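Local atomic coordinates of tryptophane-5-halogenase (Microbispora sp. ATCC PTA-5024, PDB entry 5UAO), a protein that probably uses a bound flavin cofactor to chlorinate a tryptophan of the lanthipeptide NAI-107 at carbon 5 of the indole. Residues 101-106 with 147-152. Sequence-based numbering, arbitrary orientation.
Sequences WKLGIR and MLMTED
Met149 lays its thioether against the backbone of Gly104, with SD 3.7 Å from Gly104 CA, where the last turn of helix 144-151 packs on the break between two strands of the flavin-dependent tryptophan halogenase fold. Strand 100-102 pairs with 173-175, whereas 104-108 belongs to a separate mixed sheet beside 116-119 and 274-279; Leu103 is the link between them. The methionine leaves the helix with CG beside its backbone N and anti to the carbonyl carbon (chi1 -67°), runs extended to the sulfur, then bends at chi3 (-89°), which swings CE round to within 4.0 Å of Leu103 O. Nearer the helix, Met149 CG meets Leu103 CB at 3.8 Å. Gly104 suits this spot, since a beta carbon there would run into the sulfur, and its extended backbone, with strongly positive phi, is one that residues with side chains rarely adopt. Cutting Met149 back to an alanine is likely to open a gap over Gly104 and leave Leu103 CB without its neighbour from the helix. Val117 and Pro119 of strand 116-119 also touch Met149, and Ala499 of helix 485-501 touches Leu148, so the buried contact is apolar on more than one flank. Just beyond, the helix stops in a Schellman motif at Asp152, whose OD1 is hydrogen-bonded to Tyr273 OH. From the residue preceding Met149, the leucines cross at an angle, and the Leu103 branch ending in CD1 rests 3.9 Å from Leu148 CB.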
loop_
_atom_site.group_PDB
_atom_site.type_symbol
_atom_site.label_atom_id
_atom_site.label_comp_id
_atom_site.label_asym_id
_atom_site.label_seq_id
_atom_site.Cartn_x
_atom_site.Cartn_y
_atom_site.Cartn_z
ATOM N N TRP A 101 -5.126 -0.922 -30.933
ATOM C CA TRP A 101 -5.452 -1.486 -29.684
ATOM C C TRP A 101 -4.355 -2.409 -29.217
ATOM O O TRP A 101 -3.795 -3.193 -30.003
ATOM C CB TRP A 101 -6.784 -2.254 -29.689
ATOM C CG TRP A 101 -7.991 -1.400 -29.888
ATOM C CD1 TRP A 101 -8.131 -0.054 -29.697
ATOM C CD2 TRP A 101 -9.232 -1.866 -30.406
ATOM N NE1 TRP A 101 -9.450 0.348 -30.062
ATOM C CE2 TRP A 101 -10.115 -0.754 -30.505
ATOM C CE3 TRP A 101 -9.679 -3.123 -30.800
ATOM C CZ2 TRP A 101 -11.451 -0.891 -30.938
ATOM C CZ3 TRP A 101 -10.996 -3.251 -31.218
ATOM C CH2 TRP A 101 -11.860 -2.132 -31.287
ATOM N N LYS A 102 -4.130 -2.339 -27.918
ATOM C CA LYS A 102 -3.092 -3.178 -27.233
ATOM C C LYS A 102 -3.768 -3.996 -26.117
ATOM O O LYS A 102 -4.279 -3.441 -25.156
ATOM C CB LYS A 102 -2.019 -2.279 -26.704
ATOM C CG LYS A 102 -0.911 -3.013 -25.983
ATOM C CD LYS A 102 -0.083 -2.057 -25.135
ATOM C CE LYS A 102 0.985 -2.795 -24.373
ATOM N NZ LYS A 102 1.643 -1.862 -23.428
ATOM N N LEU A 103 -3.882 -5.298 -26.329
ATOM C CA LEU A 103 -4.491 -6.241 -25.423
ATOM C C LEU A 103 -3.435 -6.746 -24.440
ATOM O O LEU A 103 -3.746 -7.362 -23.380
ATOM C CB LEU A 103 -5.037 -7.457 -26.205
ATOM C CG LEU A 103 -6.178 -7.180 -27.185
ATOM C CD1 LEU A 103 -6.738 -8.441 -27.771
ATOM C CD2 LEU A 103 -7.254 -6.434 -26.458
ATOM N N GLY A 104 -2.199 -6.471 -24.796
ATOM C CA GLY A 104 -1.054 -6.845 -23.976
ATOM C C GLY A 104 0.250 -6.771 -24.747
ATOM O O GLY A 104 0.368 -6.064 -25.751
ATOM N N ILE A 105 1.262 -7.454 -24.193
ATOM C CA ILE A 105 2.555 -7.558 -24.809
ATOM C C ILE A 105 2.833 -9.041 -25.142
ATOM O O ILE A 105 2.659 -9.946 -24.296
ATOM C CB ILE A 105 3.676 -7.057 -23.883
ATOM C CG1 ILE A 105 3.479 -5.592 -23.519
ATOM C CG2 ILE A 105 5.012 -7.334 -24.521
ATOM C CD1 ILE A 105 4.387 -5.018 -22.454
ATOM N N ARG A 106 3.221 -9.258 -26.391
ATOM C CA ARG A 106 3.802 -10.509 -26.795
ATOM C C ARG A 106 5.301 -10.529 -26.629
ATOM O O ARG A 106 6.053 -9.874 -27.397
ATOM C CB ARG A 106 3.481 -10.771 -28.249
ATOM C CG ARG A 106 3.884 -12.142 -28.726
ATOM C CD ARG A 106 3.521 -12.451 -30.186
ATOM N NE ARG A 106 4.138 -13.755 -30.391
ATOM C CZ ARG A 106 5.363 -13.962 -30.882
ATOM N NH1 ARG A 106 6.102 -12.982 -31.401
ATOM N NH2 ARG A 106 5.826 -15.194 -30.894
ATOM N N MET A 147 -5.641 -15.594 -24.983
ATOM C CA MET A 147 -6.128 -16.354 -26.179
ATOM C C MET A 147 -6.459 -15.447 -27.394
ATOM O O MET A 147 -6.177 -15.776 -28.528
ATOM C CB MET A 147 -7.329 -17.220 -25.824
ATOM C CG MET A 147 -7.053 -18.311 -24.808
ATOM S SD MET A 147 -8.577 -19.083 -24.247
ATOM C CE MET A 147 -7.950 -20.270 -23.077
ATOM N N LEU A 148 -7.034 -14.279 -27.160
ATOM C CA LEU A 148 -7.214 -13.319 -28.260
ATOM C C LEU A 148 -5.877 -12.926 -28.897
ATOM O O LEU A 148 -5.686 -12.977 -30.129
ATOM C CB LEU A 148 -7.994 -12.118 -27.739
ATOM C CG LEU A 148 -9.481 -12.416 -27.470
ATOM C CD1 LEU A 148 -10.045 -11.514 -26.391
ATOM C CD2 LEU A 148 -10.218 -12.168 -28.796
ATOM N N MET A 149 -4.879 -12.688 -28.046
ATOM C CA MET A 149 -3.548 -12.376 -28.591
ATOM C C MET A 149 -2.925 -13.489 -29.458
ATOM O O MET A 149 -2.404 -13.215 -30.553
ATOM C CB MET A 149 -2.610 -11.941 -27.474
ATOM C CG MET A 149 -2.975 -10.618 -26.811
ATOM S SD MET A 149 -1.647 -10.120 -25.631
ATOM C CE MET A 149 -2.219 -10.890 -24.323
ATOM N N THR A 150 -2.950 -14.717 -28.973
ATOM C CA THR A 150 -2.442 -15.824 -29.803
ATOM C C THR A 150 -3.288 -16.107 -31.074
ATOM O O THR A 150 -2.772 -16.628 -32.053
ATOM C CB THR A 150 -2.196 -17.132 -29.029
ATOM O OG1 THR A 150 -3.411 -17.576 -28.407
ATOM C CG2 THR A 150 -1.115 -16.906 -27.959
ATOM N N GLU A 151 -4.549 -15.738 -31.069
ATOM C CA GLU A 151 -5.367 -15.791 -32.289
ATOM C C GLU A 151 -5.203 -14.569 -33.181
ATOM O O GLU A 151 -5.720 -14.583 -34.290
ATOM C CB GLU A 151 -6.843 -15.897 -31.940
ATOM C CG GLU A 151 -7.202 -17.072 -31.068
ATOM C CD GLU A 151 -7.502 -18.344 -31.845
ATOM O OE1 GLU A 151 -7.642 -18.306 -33.093
ATOM O OE2 GLU A 151 -7.623 -19.382 -31.162
ATOM N N ASP A 152 -4.498 -13.516 -32.736
ATOM C CA ASP A 152 -4.495 -12.222 -33.412
ATOM C C ASP A 152 -5.935 -11.738 -33.707
ATOM O O ASP A 152 -6.239 -11.275 -34.809
ATOM C CB ASP A 152 -3.642 -12.221 -34.712
ATOM C CG ASP A 152 -2.125 -12.279 -34.430
ATOM O OD1 ASP A 152 -1.665 -11.592 -33.557
ATOM O OD2 ASP A 152 -1.380 -13.064 -35.049
#